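Local coordinates for protein beta2-microglobulin (Anolis carolinensis, PDB 7CPO) that probably serves as the light chain of the MHC class I molecule, pairing non-covalently with the heavy chain that presents peptides, at residues B[2-7]-B[84-89]; B[31-36]-B[60-65]; B[37-42]-B[66-71]. All coordinates share one frame; numbering follows the deposited sequence.

All three contacts tie together one immunoglobulin C1-set sandwich. Along the chain, interaction 1 (2-7 with 84-89) brackets the other two, whose segments alternate: 31-36 and 37-42 run on from each other, as do 60-65 and 66-71. Interactions 1 and 2 lie at the same end of the domain, centres about 10 Å apart, and meet: His-84 NE2 is 3.0 Å from Pro-32 O and Lys-3 N is 3.1 Å from His-31 O, both probable hydrogen bonds. Interaction 3 lies in the core, its centre about 20 Å from interaction 1's and about 19 Å from interaction 2's. Strand 62-70 runs from interaction 2, beside the heavy chain, to interaction 3; Arg-64 CG touches Ile-37 CD1 where they meet.

Interaction 1 (B[2-7]-B[84-89]); sequences QKAPSV and HITLPQ
Gln-2 meets Ile-85 at the start of the contact, the two side chains crossing at about a right angle. The glutamine chain runs out extended beyond CG, and its OE1 lies over the isoleucine's branches, 3.2 Å from Ile-85 CG1 and nearly as close to CG2; nearer the backbone, Gln-2 CB touches the methyl CG2 of Thr-86. The CB of Lys-3 is directed away from the loop, and the residue takes part through its carbonyl, with Lys-3 O 3.2 Å from His-84 CE1 and 3.6 Å from Thr-86 CG2. Ala-4 rests on the threonine: its CA is 3.1 Å from Thr-86 OG1. That hydroxyl sits between the backbone N and the carbonyl carbon (chi1 62°); it shares a nearly straight hydrogen bond of 2.9 Å with His-84 ND1 and lies in the imidazole plane, at the ring's edge. Pro-5 closes the contact: its CD is 3.5 Å from His-84 ND1, while its CG makes an apolar contact with Leu-87 CD1 at 4.1 Å. A type I turn from His-84 to Leu-87 presents all four second-segment partners. The joint fastens the N-terminal arm of the immunoglobulin C1-set domain, just before strand 6-11, to the loop between strands 78-83 and 91-94. Beneath it, Pro-5 also packs on Phe-30 of strand 21-30 and Val-82 of strand 78-83, bridging the two sheets, and Phe-30 meets the His-84 ring edge-to-face.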
loop_
_atom_site.group_PDB
_atom_site.type_symbol
_atom_site.label_atom_id
_atom_site.label_comp_id
_atom_site.label_asym_id
_atom_site.label_seq_id
_atom_site.Cartn_x
_atom_site.Cartn_y
_atom_site.Cartn_z
ATOM N N GLN B 2 10.187 5.025 -15.249
ATOM C CA GLN B 2 8.813 5.504 -15.280
ATOM C C GLN B 2 7.892 4.307 -15.407
ATOM O O GLN B 2 8.163 3.383 -16.175
ATOM C CB GLN B 2 8.582 6.456 -16.450
ATOM C CG GLN B 2 9.218 7.813 -16.280
ATOM C CD GLN B 2 8.430 8.890 -16.991
ATOM O OE1 GLN B 2 8.111 9.928 -16.404
ATOM N NE2 GLN B 2 8.100 8.647 -18.259
ATOM N N LYS B 3 6.822 4.303 -14.624
ATOM C CA LYS B 3 5.899 3.182 -14.607
ATOM C C LYS B 3 4.474 3.704 -14.559
ATOM O O LYS B 3 4.168 4.640 -13.816
ATOM C CB LYS B 3 6.182 2.251 -13.422
ATOM C CG LYS B 3 7.528 1.550 -13.526
ATOM C CD LYS B 3 8.065 1.123 -12.169
ATOM C CE LYS B 3 9.520 0.685 -12.241
ATOM N NZ LYS B 3 9.832 -0.338 -11.202
ATOM N N ALA B 4 3.621 3.109 -15.358
ATOM C CA ALA B 4 2.258 3.580 -15.478
ATOM C C ALA B 4 1.396 2.983 -14.373
ATOM O O ALA B 4 1.683 1.895 -13.872
ATOM C CB ALA B 4 1.683 3.209 -16.841
ATOM N N PRO B 5 0.345 3.683 -13.964
ATOM C CA PRO B 5 -0.525 3.147 -12.913
ATOM C C PRO B 5 -1.372 1.970 -13.382
ATOM O O PRO B 5 -1.917 1.972 -14.486
ATOM C CB PRO B 5 -1.404 4.351 -12.540
ATOM C CG PRO B 5 -1.274 5.305 -13.664
ATOM C CD PRO B 5 0.116 5.120 -14.182
ATOM N N SER B 6 -1.465 0.953 -12.522
ATOM C CA SER B 6 -2.533 -0.039 -12.581
ATOM C C SER B 6 -3.670 0.447 -11.690
ATOM O O SER B 6 -3.450 0.760 -10.511
ATOM C CB SER B 6 -2.050 -1.405 -12.097
ATOM O OG SER B 6 -1.063 -1.920 -12.970
ATOM N N VAL B 7 -4.876 0.515 -12.247
ATOM C CA VAL B 7 -5.987 1.223 -11.627
ATOM C C VAL B 7 -7.184 0.286 -11.518
ATOM O O VAL B 7 -7.350 -0.630 -12.326
ATOM C CB VAL B 7 -6.322 2.500 -12.435
ATOM C CG1 VAL B 7 -7.546 3.259 -11.859
ATOM C CG2 VAL B 7 -5.108 3.398 -12.481
ATOM N N HIS B 84 -1.255 11.008 -15.153
ATOM C CA HIS B 84 0.085 10.634 -14.713
ATOM C C HIS B 84 1.075 10.866 -15.844
ATOM O O HIS B 84 0.719 10.810 -17.021
ATOM C CB HIS B 84 0.142 9.170 -14.257
ATOM C CG HIS B 84 1.450 8.775 -13.646
ATOM N ND1 HIS B 84 2.299 7.861 -14.231
ATOM C CD2 HIS B 84 2.057 9.172 -12.504
ATOM C CE1 HIS B 84 3.371 7.709 -13.473
ATOM N NE2 HIS B 84 3.245 8.490 -12.417
ATOM N N ILE B 85 2.339 11.080 -15.460
ATOM C CA ILE B 85 3.405 11.407 -16.410
ATOM C C ILE B 85 3.535 10.364 -17.513
ATOM O O ILE B 85 3.972 10.684 -18.625
ATOM C CB ILE B 85 4.736 11.574 -15.652
ATOM C CG1 ILE B 85 5.832 12.097 -16.577
ATOM C CG2 ILE B 85 5.149 10.266 -15.031
ATOM C CD1 ILE B 85 6.006 13.576 -16.495
ATOM N N THR B 86 3.182 9.108 -17.232
ATOM C CA THR B 86 3.231 8.048 -18.232
ATOM C C THR B 86 1.990 7.994 -19.110
ATOM O O THR B 86 1.964 7.219 -20.070
ATOM C CB THR B 86 3.402 6.690 -17.554
ATOM O OG1 THR B 86 2.265 6.433 -16.708
ATOM C CG2 THR B 86 4.685 6.670 -16.733
ATOM N N LEU B 87 0.959 8.772 -18.795
ATOM C CA LEU B 87 -0.296 8.725 -19.537
ATOM C C LEU B 87 -0.422 9.983 -20.382
ATOM O O LEU B 87 -0.744 11.059 -19.849
ATOM C CB LEU B 87 -1.489 8.596 -18.583
ATOM C CG LEU B 87 -1.476 7.351 -17.696
ATOM C CD1 LEU B 87 -2.774 7.242 -16.897
ATOM C CD2 LEU B 87 -1.224 6.103 -18.527
ATOM N N PRO B 88 -0.177 9.907 -21.696
ATOM C CA PRO B 88 -0.217 11.130 -22.522
ATOM C C PRO B 88 -1.568 11.839 -22.494
ATOM O O PRO B 88 -1.619 13.078 -22.464
ATOM C CB PRO B 88 0.144 10.610 -23.922
ATOM C CG PRO B 88 0.888 9.314 -23.672
ATOM C CD PRO B 88 0.233 8.718 -22.465
ATOM N N GLN B 89 -2.668 11.082 -22.487
ATOM C CA GLN B 89 -3.992 11.636 -22.255
ATOM C C GLN B 89 -4.527 11.154 -20.912
ATOM O O GLN B 89 -4.099 10.110 -20.427
ATOM C CB GLN B 89 -4.960 11.213 -23.365
ATOM C CG GLN B 89 -4.391 11.417 -24.750
ATOM C CD GLN B 89 -4.603 12.839 -25.248
ATOM O OE1 GLN B 89 -4.864 13.761 -24.464
ATOM N NE2 GLN B 89 -4.492 13.026 -26.558
#

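Interaction 2 (B[31-36]-B[60-65]); sequences HPPKIN and WTFERL
Pro-33 lies over one face of Phe-62 where two loops of the immunoglobulin sandwich converge: the loop between strands 21-30 and 36-41, and the turn leading into strand 62-70. The CH-pi contact is almost perfectly centred, Pro-33 CB standing 3.5 Å from the Phe-62 ring centroid and 2° off the ring normal. The two side chains run alongside each other, and Pro-33 CD reaches Phe-62 CE2 at 3.5 Å. The phenylalanine CG lies anti to its carbonyl carbon (chi1 -67°), which carries the ring beneath the proline. On the opposite face Trp-60 O sits 3.8 Å above the ring plane, toward the rim; it also lies at the His-31 ring edge, near that plane. The peptide bond before Pro-32 is cis, a feature known from other beta2-microglobulins; its bend probably helps bring His-31 and Pro-33 to the same ring. With His-31 CG anti to its backbone N, the histidine and phenylalanine ring planes are inclined at 45°. The heavy chain takes up the outer side: Trp-60 NE1 bonds to Asp-123 of the MHC class I antigen chain, and Trp-60 O to its Gln-98 NE2. At the edge of Phe-62, near its plane, His-31 CD2 lies 3.3 Å from Phe-62 CE2.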
loop_
_atom_site.group_PDB
_atom_site.type_symbol
_atom_site.label_atom_id
_atom_site.label_comp_id
_atom_site.label_asym_id
_atom_site.label_seq_id
_atom_site.Cartn_x
_atom_site.Cartn_y
_atom_site.Cartn_z
ATOM N N HIS B 31 5.228 5.202 -10.954
ATOM C CA HIS B 31 6.386 5.983 -10.571
ATOM C C HIS B 31 6.614 7.061 -11.621
ATOM O O HIS B 31 6.455 6.785 -12.816
ATOM C CB HIS B 31 7.615 5.082 -10.449
ATOM C CG HIS B 31 8.677 5.652 -9.569
ATOM N ND1 HIS B 31 9.465 6.718 -9.953
ATOM C CD2 HIS B 31 9.068 5.320 -8.315
ATOM C CE1 HIS B 31 10.296 7.019 -8.972
ATOM N NE2 HIS B 31 10.075 6.188 -7.966
ATOM N N PRO B 32 6.968 8.302 -11.239
ATOM C CA PRO B 32 7.111 8.947 -9.923
ATOM C C PRO B 32 5.756 9.066 -9.205
ATOM O O PRO B 32 4.744 8.697 -9.792
ATOM C CB PRO B 32 7.682 10.323 -10.281
ATOM C CG PRO B 32 7.155 10.581 -11.644
ATOM C CD PRO B 32 7.240 9.253 -12.331
ATOM N N PRO B 33 5.736 9.549 -7.956
ATOM C CA PRO B 33 4.488 9.487 -7.173
ATOM C C PRO B 33 3.448 10.542 -7.520
ATOM O O PRO B 33 2.289 10.396 -7.109
ATOM C CB PRO B 33 4.977 9.667 -5.730
ATOM C CG PRO B 33 6.251 10.456 -5.879
ATOM C CD PRO B 33 6.889 9.935 -7.117
ATOM N N LYS B 34 3.815 11.602 -8.223
ATOM C CA LYS B 34 2.840 12.606 -8.612
ATOM C C LYS B 34 1.758 11.979 -9.481
ATOM O O LYS B 34 2.040 11.428 -10.552
ATOM C CB LYS B 34 3.535 13.750 -9.349
ATOM C CG LYS B 34 2.585 14.686 -10.067
ATOM C CD LYS B 34 3.227 16.038 -10.371
ATOM C CE LYS B 34 4.563 15.950 -11.095
ATOM N NZ LYS B 34 4.932 17.295 -11.641
ATOM N N ILE B 35 0.518 12.047 -9.007
ATOM C CA ILE B 35 -0.605 11.457 -9.721
ATOM C C ILE B 35 -1.864 12.200 -9.297
ATOM O O ILE B 35 -2.002 12.614 -8.142
ATOM C CB ILE B 35 -0.705 9.937 -9.449
ATOM C CG1 ILE B 35 -1.553 9.234 -10.520
ATOM C CG2 ILE B 35 -1.250 9.671 -8.049
ATOM C CD1 ILE B 35 -1.556 7.695 -10.408
ATOM N N ASN B 36 -2.775 12.385 -10.245
ATOM C CA ASN B 36 -4.037 13.039 -9.953
ATOM C C ASN B 36 -5.175 12.084 -10.278
ATOM O O ASN B 36 -5.251 11.549 -11.388
ATOM C CB ASN B 36 -4.178 14.352 -10.718
ATOM C CG ASN B 36 -5.416 15.113 -10.299
ATOM O OD1 ASN B 36 -5.466 15.672 -9.200
ATOM N ND2 ASN B 36 -6.432 15.129 -11.161
ATOM N N TRP B 60 9.241 -0.410 -4.683
ATOM C CA TRP B 60 9.362 1.043 -4.616
ATOM C C TRP B 60 8.201 1.752 -5.309
ATOM O O TRP B 60 8.116 2.989 -5.214
ATOM C CB TRP B 60 10.687 1.563 -5.196
ATOM C CG TRP B 60 11.910 0.951 -4.549
ATOM C CD1 TRP B 60 12.764 0.032 -5.106
ATOM C CD2 TRP B 60 12.414 1.216 -3.228
ATOM N NE1 TRP B 60 13.770 -0.281 -4.213
ATOM C CE2 TRP B 60 13.579 0.430 -3.058
ATOM C CE3 TRP B 60 12.013 2.063 -2.185
ATOM C CZ2 TRP B 60 14.335 0.452 -1.878
ATOM C CZ3 TRP B 60 12.770 2.083 -1.005
ATOM C CH2 TRP B 60 13.917 1.278 -0.868
ATOM N N THR B 61 7.301 1.032 -5.979
ATOM C CA THR B 61 6.221 1.682 -6.697
ATOM C C THR B 61 5.115 2.082 -5.734
ATOM O O THR B 61 4.839 1.400 -4.744
ATOM C CB THR B 61 5.650 0.782 -7.792
ATOM O OG1 THR B 61 5.064 -0.387 -7.201
ATOM C CG2 THR B 61 6.736 0.393 -8.788
ATOM N N PHE B 62 4.466 3.189 -6.058
ATOM C CA PHE B 62 3.572 3.918 -5.179
ATOM C C PHE B 62 2.135 3.406 -5.250
ATOM O O PHE B 62 1.740 2.730 -6.198
ATOM C CB PHE B 62 3.639 5.387 -5.546
ATOM C CG PHE B 62 4.969 5.997 -5.244
ATOM C CD1 PHE B 62 5.254 6.449 -3.959
ATOM C CD2 PHE B 62 5.949 6.091 -6.228
ATOM C CE1 PHE B 62 6.490 7.009 -3.661
ATOM C CE2 PHE B 62 7.185 6.639 -5.942
ATOM C CZ PHE B 62 7.460 7.103 -4.651
ATOM N N GLU B 63 1.366 3.718 -4.202
ATOM C CA GLU B 63 -0.048 3.368 -4.100
ATOM C C GLU B 63 -0.824 4.567 -3.570
ATOM O O GLU B 63 -0.314 5.347 -2.759
ATOM C CB GLU B 63 -0.316 2.179 -3.160
ATOM C CG GLU B 63 0.760 1.128 -3.117
ATOM C CD GLU B 63 0.602 0.181 -1.933
ATOM O OE1 GLU B 63 0.303 0.662 -0.811
ATOM O OE2 GLU B 63 0.768 -1.046 -2.133
ATOM N N ARG B 64 -2.080 4.685 -4.010
ATOM C CA ARG B 64 -2.939 5.797 -3.620
ATOM C C ARG B 64 -4.395 5.377 -3.751
ATOM O O ARG B 64 -4.806 4.862 -4.799
ATOM C CB ARG B 64 -2.667 7.034 -4.481
ATOM C CG ARG B 64 -3.595 8.217 -4.196
ATOM C CD ARG B 64 -3.144 8.986 -2.967
ATOM N NE ARG B 64 -1.961 9.792 -3.249
ATOM C CZ ARG B 64 -1.323 10.521 -2.343
ATOM N NH1 ARG B 64 -1.754 10.546 -1.089
ATOM N NH2 ARG B 64 -0.261 11.232 -2.695
ATOM N N LEU B 65 -5.170 5.616 -2.701
ATOM C CA LEU B 65 -6.588 5.301 -2.667
ATOM C C LEU B 65 -7.388 6.592 -2.558
ATOM O O LEU B 65 -7.017 7.501 -1.810
ATOM C CB LEU B 65 -6.918 4.374 -1.498
ATOM C CG LEU B 65 -8.405 4.047 -1.348
ATOM C CD1 LEU B 65 -8.917 3.136 -2.485
ATOM C CD2 LEU B 65 -8.635 3.427 0.008
#

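Interaction 3 (B[37-42]-B[66-71]); sequences ITLLKN and VYAKVI
Val-66 interlocks with Ile-37 and Leu-39 between the two facing sheets of the immunoglobulin C1-set sandwich. The backbones set the frame: strand segments 37-41 and 66-70 belong to different sheets, run in roughly the same direction with a crossing angle of -31°, and approach to 7.6 Å between axes. No hydrogen bond passes between them; the contact is made mostly by side chains, and each strand bonds to neighbours in its own sheet, such as Val-66 with Cys-25 and Thr-38 with Lys-81. Around this group, Ile-37 also touches Cys-25 and Cys-80, which form the disulfide joining the sheets, and Leu-39 packs on Phe-23 and Val-49.

Contacts between side-chain methyls carry most of the joint. Val-66 splits its two branches between two partners. Its CG2 goes to Ile-37, with Ile-37 CG2 3.5 Å from Val-66 CG2, the two side chains meeting at a slant. Val-66 CG1, anti to the valine's backbone N (chi1 -177°), goes to Leu-39 CD1 in a tight approach of 3.2 Å; the leucine and valine pass alongside one another, pointing opposite ways. Alternation along the strand brings Ala-68 to the same inner side as Val-66, while the CB of Tyr-67 is directed away and its side chain packs on Ser-239 of the MHC class I antigen chain.

A second kind of contact sets a methyl against the main chain. The other branch of Leu-39 leans over strand 62-70: Leu-39 CD2 lies 3.5 Å from Tyr-67 C and 3.7 Å from Ala-68 CB.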
loop_
_atom_site.group_PDB
_atom_site.type_symbol
_atom_site.label_atom_id
_atom_site.label_comp_id
_atom_site.label_asym_id
_atom_site.label_seq_id
_atom_site.Cartn_x
_atom_site.Cartn_y
_atom_site.Cartn_z
ATOM N N ILE B 37 -6.052 11.877 -9.299
ATOM C CA ILE B 37 -7.118 10.891 -9.358
ATOM C C ILE B 37 -8.404 11.602 -8.982
ATOM O O ILE B 37 -8.525 12.111 -7.863
ATOM C CB ILE B 37 -6.853 9.714 -8.410
ATOM C CG1 ILE B 37 -5.597 8.969 -8.858
ATOM C CG2 ILE B 37 -8.053 8.799 -8.369
ATOM C CD1 ILE B 37 -4.844 8.316 -7.749
ATOM N N THR B 38 -9.356 11.640 -9.911
ATOM C CA THR B 38 -10.601 12.378 -9.737
ATOM C C THR B 38 -11.773 11.419 -9.875
ATOM O O THR B 38 -11.903 10.739 -10.898
ATOM C CB THR B 38 -10.719 13.511 -10.759
ATOM O OG1 THR B 38 -9.635 14.429 -10.586
ATOM C CG2 THR B 38 -12.026 14.256 -10.567
ATOM N N LEU B 39 -12.611 11.362 -8.840
ATOM C CA LEU B 39 -13.841 10.582 -8.876
ATOM C C LEU B 39 -14.901 11.339 -9.652
ATOM O O LEU B 39 -15.169 12.509 -9.365
ATOM C CB LEU B 39 -14.356 10.314 -7.467
ATOM C CG LEU B 39 -13.689 9.215 -6.662
ATOM C CD1 LEU B 39 -12.190 9.169 -6.963
ATOM C CD2 LEU B 39 -13.979 9.458 -5.193
ATOM N N LEU B 40 -15.524 10.666 -10.615
ATOM C CA LEU B 40 -16.540 11.276 -11.461
ATOM C C LEU B 40 -17.870 10.564 -11.283
ATOM O O LEU B 40 -17.926 9.330 -11.228
ATOM C CB LEU B 40 -16.143 11.241 -12.932
ATOM C CG LEU B 40 -14.811 11.901 -13.266
ATOM C CD1 LEU B 40 -14.408 11.565 -14.695
ATOM C CD2 LEU B 40 -14.909 13.403 -13.055
ATOM N N LYS B 41 -18.931 11.360 -11.173
ATOM C CA LYS B 41 -20.315 10.903 -11.255
ATOM C C LYS B 41 -20.922 11.590 -12.470
ATOM O O LYS B 41 -21.046 12.819 -12.493
ATOM C CB LYS B 41 -21.090 11.235 -9.982
ATOM C CG LYS B 41 -22.552 10.803 -9.981
ATOM C CD LYS B 41 -23.318 11.512 -8.849
ATOM C CE LYS B 41 -24.669 10.860 -8.556
ATOM N NZ LYS B 41 -25.587 11.778 -7.822
ATOM N N ASN B 42 -21.254 10.801 -13.493
ATOM C CA ASN B 42 -21.782 11.324 -14.752
ATOM C C ASN B 42 -20.865 12.407 -15.316
ATOM O O ASN B 42 -21.316 13.437 -15.820
ATOM C CB ASN B 42 -23.217 11.842 -14.569
ATOM C CG ASN B 42 -24.180 10.757 -14.097
ATOM O OD1 ASN B 42 -24.064 9.605 -14.495
ATOM N ND2 ASN B 42 -25.130 11.125 -13.239
ATOM N N VAL B 66 -8.475 6.671 -3.326
ATOM C CA VAL B 66 -9.330 7.849 -3.410
ATOM C C VAL B 66 -10.766 7.369 -3.334
ATOM O O VAL B 66 -11.146 6.432 -4.044
ATOM C CB VAL B 66 -9.091 8.633 -4.714
ATOM C CG1 VAL B 66 -9.941 9.889 -4.739
ATOM C CG2 VAL B 66 -7.602 8.995 -4.860
ATOM N N TYR B 67 -11.562 7.982 -2.467
ATOM C CA TYR B 67 -12.901 7.448 -2.271
ATOM C C TYR B 67 -13.847 8.536 -1.781
ATOM O O TYR B 67 -13.430 9.620 -1.362
ATOM C CB TYR B 67 -12.885 6.251 -1.309
ATOM C CG TYR B 67 -12.372 6.575 0.072
ATOM C CD1 TYR B 67 -13.244 6.914 1.098
ATOM C CD2 TYR B 67 -11.016 6.539 0.354
ATOM C CE1 TYR B 67 -12.775 7.226 2.371
ATOM C CE2 TYR B 67 -10.535 6.843 1.629
ATOM C CZ TYR B 67 -11.420 7.184 2.631
ATOM O OH TYR B 67 -10.941 7.484 3.890
ATOM N N ALA B 68 -15.144 8.223 -1.853
ATOM C CA ALA B 68 -16.207 9.148 -1.488
ATOM C C ALA B 68 -17.475 8.359 -1.230
ATOM O O ALA B 68 -17.734 7.357 -1.897
ATOM C CB ALA B 68 -16.459 10.194 -2.576
ATOM N N LYS B 69 -18.239 8.797 -0.237
ATOM C CA LYS B 69 -19.541 8.207 0.012
ATOM C C LYS B 69 -20.505 8.636 -1.088
ATOM O O LYS B 69 -20.374 9.714 -1.676
ATOM C CB LYS B 69 -20.068 8.616 1.389
ATOM C CG LYS B 69 -19.440 7.850 2.564
ATOM C CD LYS B 69 -20.286 7.961 3.845
ATOM C CE LYS B 69 -20.418 9.416 4.329
ATOM N NZ LYS B 69 -19.638 9.708 5.581
ATOM N N VAL B 70 -21.462 7.761 -1.391
ATOM C CA VAL B 70 -22.396 7.999 -2.483
ATOM C C VAL B 70 -23.592 7.083 -2.290
ATOM O O VAL B 70 -23.504 6.061 -1.605
ATOM C CB VAL B 70 -21.717 7.776 -3.859
ATOM C CG1 VAL B 70 -21.631 6.291 -4.185
ATOM C CG2 VAL B 70 -22.479 8.526 -4.933
ATOM N N ILE B 71 -24.723 7.461 -2.871
ATOM C CA ILE B 71 -25.955 6.685 -2.822
ATOM C C ILE B 71 -26.326 6.286 -4.243
ATOM O O ILE B 71 -26.794 7.124 -5.027
ATOM C CB ILE B 71 -27.090 7.460 -2.143
ATOM C CG1 ILE B 71 -26.638 8.034 -0.802
ATOM C CG2 ILE B 71 -28.290 6.562 -1.939
ATOM C CD1 ILE B 71 -27.791 8.642 -0.010
#